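Phosphodiesterase (Salpingoeca rosetta, PDB 7D7P) is a largely helical, metal-binding phosphodiesterase of the HD phosphodiesterase clan. Local coordinates at residues S49-W54 with V115-Y120. Numbering follows the deposited sequence.
Sequences SSLFTW and VLHTTY
With CG anti to the backbone nitrogen in both His117 (chi1 -175°) and Leu51 (chi1 -175°), the imidazole reaches out from helix 109-126 to the loop backbone, while the leucine branch passes it in the opposite direction and ends over the ring of Tyr120. His117 NE2 donates to Leu51 O at 2.9 Å; the bond runs almost straight on from the carbonyl and stays close to the imidazole plane. Farther round the same ring edge, His117 CE1 lies 3.2 Å from Thr53 O, so two loop carbonyls border the imidazole. One face of the Tyr120 ring receives Leu51 CD2, a CH-pi contact 4.0 Å from the centroid. Phe52 turns its edge toward the tyrosine in an offset edge-to-face pair, planes at 71°, and Phe52 CD2 comes within 3.6 Å of Tyr120 OH. The loop is shaped by a type I turn from Ser49 to Phe52 and by an ST turn in which Ser49 OG accepts from Leu51 N at 2.9 Å. Phe56 stacks on His117, and Leu51 also packs against Arg72 and Val73 of helix 63-76. This is buried packing of the loop after helix 43-47 against helix 109-126, which also carries the zinc ligand His111, in an all-helical fold of the HD phosphodiesterase clan.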
loop_
_atom_site.group_PDB
_atom_site.type_symbol
_atom_site.label_atom_id
_atom_site.label_comp_id
_atom_site.label_asym_id
_atom_site.label_seq_id
_atom_site.Cartn_x
_atom_site.Cartn_y
_atom_site.Cartn_z
ATOM N N SER A 49 21.439 6.707 28.262
ATOM C CA SER A 49 21.998 5.444 28.721
ATOM C C SER A 49 22.275 4.512 27.550
ATOM O O SER A 49 21.592 4.549 26.522
ATOM C CB SER A 49 21.043 4.769 29.708
ATOM O OG SER A 49 21.277 3.372 29.779
ATOM N N SER A 50 23.290 3.658 27.719
ATOM C CA SER A 50 23.598 2.655 26.705
ATOM C C SER A 50 22.458 1.660 26.518
ATOM O O SER A 50 22.430 0.945 25.511
ATOM C CB SER A 50 24.883 1.911 27.070
ATOM O OG SER A 50 24.747 1.233 28.309
ATOM N N LEU A 51 21.526 1.595 27.473
ATOM C CA LEU A 51 20.337 0.766 27.325
ATOM C C LEU A 51 19.384 1.307 26.266
ATOM O O LEU A 51 18.601 0.534 25.703
ATOM C CB LEU A 51 19.616 0.657 28.672
ATOM C CG LEU A 51 18.403 -0.269 28.787
ATOM C CD1 LEU A 51 18.828 -1.725 28.694
ATOM C CD2 LEU A 51 17.651 -0.008 30.086
ATOM N N PHE A 52 19.434 2.606 25.977
ATOM C CA PHE A 52 18.495 3.233 25.048
ATOM C C PHE A 52 19.023 3.079 23.627
ATOM O O PHE A 52 19.824 3.879 23.144
ATOM C CB PHE A 52 18.282 4.699 25.407
ATOM C CG PHE A 52 16.993 5.270 24.885
ATOM C CD1 PHE A 52 16.936 5.860 23.633
ATOM C CD2 PHE A 52 15.838 5.211 25.644
ATOM C CE1 PHE A 52 15.750 6.382 23.148
ATOM C CE2 PHE A 52 14.649 5.731 25.165
ATOM C CZ PHE A 52 14.605 6.317 23.916
ATOM N N THR A 53 18.562 2.033 22.941
ATOM C CA THR A 53 18.941 1.807 21.550
ATOM C C THR A 53 17.809 1.074 20.844
ATOM O O THR A 53 17.383 0.004 21.289
ATOM C CB THR A 53 20.252 1.016 21.444
ATOM O OG1 THR A 53 20.416 0.526 20.106
ATOM C CG2 THR A 53 20.271 -0.156 22.421
ATOM N N TRP A 54 17.319 1.661 19.751
ATOM C CA TRP A 54 16.245 1.055 18.974
ATOM C C TRP A 54 16.711 -0.143 18.158
ATOM O O TRP A 54 15.869 -0.862 17.609
ATOM C CB TRP A 54 15.615 2.103 18.053
ATOM C CG TRP A 54 14.854 3.166 18.790
ATOM C CD1 TRP A 54 15.353 4.330 19.298
ATOM C CD2 TRP A 54 13.456 3.159 19.104
ATOM N NE1 TRP A 54 14.352 5.049 19.907
ATOM C CE2 TRP A 54 13.178 4.350 19.803
ATOM C CE3 TRP A 54 12.413 2.257 18.865
ATOM C CZ2 TRP A 54 11.900 4.665 20.263
ATOM C CZ3 TRP A 54 11.145 2.572 19.322
ATOM C CH2 TRP A 54 10.900 3.766 20.012
ATOM N N VAL A 115 9.720 -7.193 23.737
ATOM C CA VAL A 115 8.550 -6.353 23.964
ATOM C C VAL A 115 8.741 -5.501 25.212
ATOM O O VAL A 115 8.303 -4.344 25.265
ATOM C CB VAL A 115 7.281 -7.223 24.042
ATOM C CG1 VAL A 115 6.063 -6.385 24.416
ATOM C CG2 VAL A 115 7.055 -7.919 22.714
ATOM N N LEU A 116 9.407 -6.048 26.232
ATOM C CA LEU A 116 9.722 -5.253 27.415
ATOM C C LEU A 116 10.635 -4.086 27.059
ATOM O O LEU A 116 10.379 -2.941 27.449
ATOM C CB LEU A 116 10.366 -6.129 28.491
ATOM C CG LEU A 116 11.020 -5.334 29.628
ATOM C CD1 LEU A 116 9.969 -4.600 30.448
ATOM C CD2 LEU A 116 11.872 -6.225 30.521
ATOM N N HIS A 117 11.706 -4.360 26.310
ATOM C CA HIS A 117 12.658 -3.307 25.971
ATOM C C HIS A 117 12.034 -2.266 25.050
ATOM O O HIS A 117 12.274 -1.063 25.210
ATOM C CB HIS A 117 13.906 -3.912 25.330
ATOM C CG HIS A 117 14.987 -2.914 25.059
ATOM N ND1 HIS A 117 15.079 -2.221 23.871
ATOM C CD2 HIS A 117 16.019 -2.487 25.825
ATOM C CE1 HIS A 117 16.123 -1.411 23.917
ATOM N NE2 HIS A 117 16.710 -1.554 25.092
ATOM N N THR A 118 11.235 -2.708 24.077
ATOM C CA THR A 118 10.583 -1.766 23.170
ATOM C C THR A 118 9.546 -0.925 23.904
ATOM O O THR A 118 9.366 0.258 23.592
ATOM C CB THR A 118 9.945 -2.523 22.004
ATOM O OG1 THR A 118 10.927 -3.374 21.397
ATOM C CG2 THR A 118 9.398 -1.554 20.959
ATOM N N THR A 119 8.852 -1.519 24.881
ATOM C CA THR A 119 7.937 -0.745 25.715
ATOM C C THR A 119 8.692 0.308 26.513
ATOM O O THR A 119 8.216 1.437 26.682
ATOM C CB THR A 119 7.162 -1.672 26.653
ATOM O OG1 THR A 119 6.404 -2.613 25.883
ATOM C CG2 THR A 119 6.214 -0.871 27.542
ATOM N N TYR A 120 9.882 -0.044 27.004
ATOM C CA TYR A 120 10.712 0.921 27.715
ATOM C C TYR A 120 11.134 2.065 26.799
ATOM O O TYR A 120 11.213 3.220 27.231
ATOM C CB TYR A 120 11.921 0.200 28.311
ATOM C CG TYR A 120 13.212 0.984 28.330
ATOM C CD1 TYR A 120 13.482 1.894 29.344
ATOM C CD2 TYR A 120 14.179 0.785 27.352
ATOM C CE1 TYR A 120 14.668 2.600 29.371
ATOM C CE2 TYR A 120 15.366 1.486 27.372
ATOM C CZ TYR A 120 15.608 2.391 28.382
ATOM O OH TYR A 120 16.796 3.087 28.402
#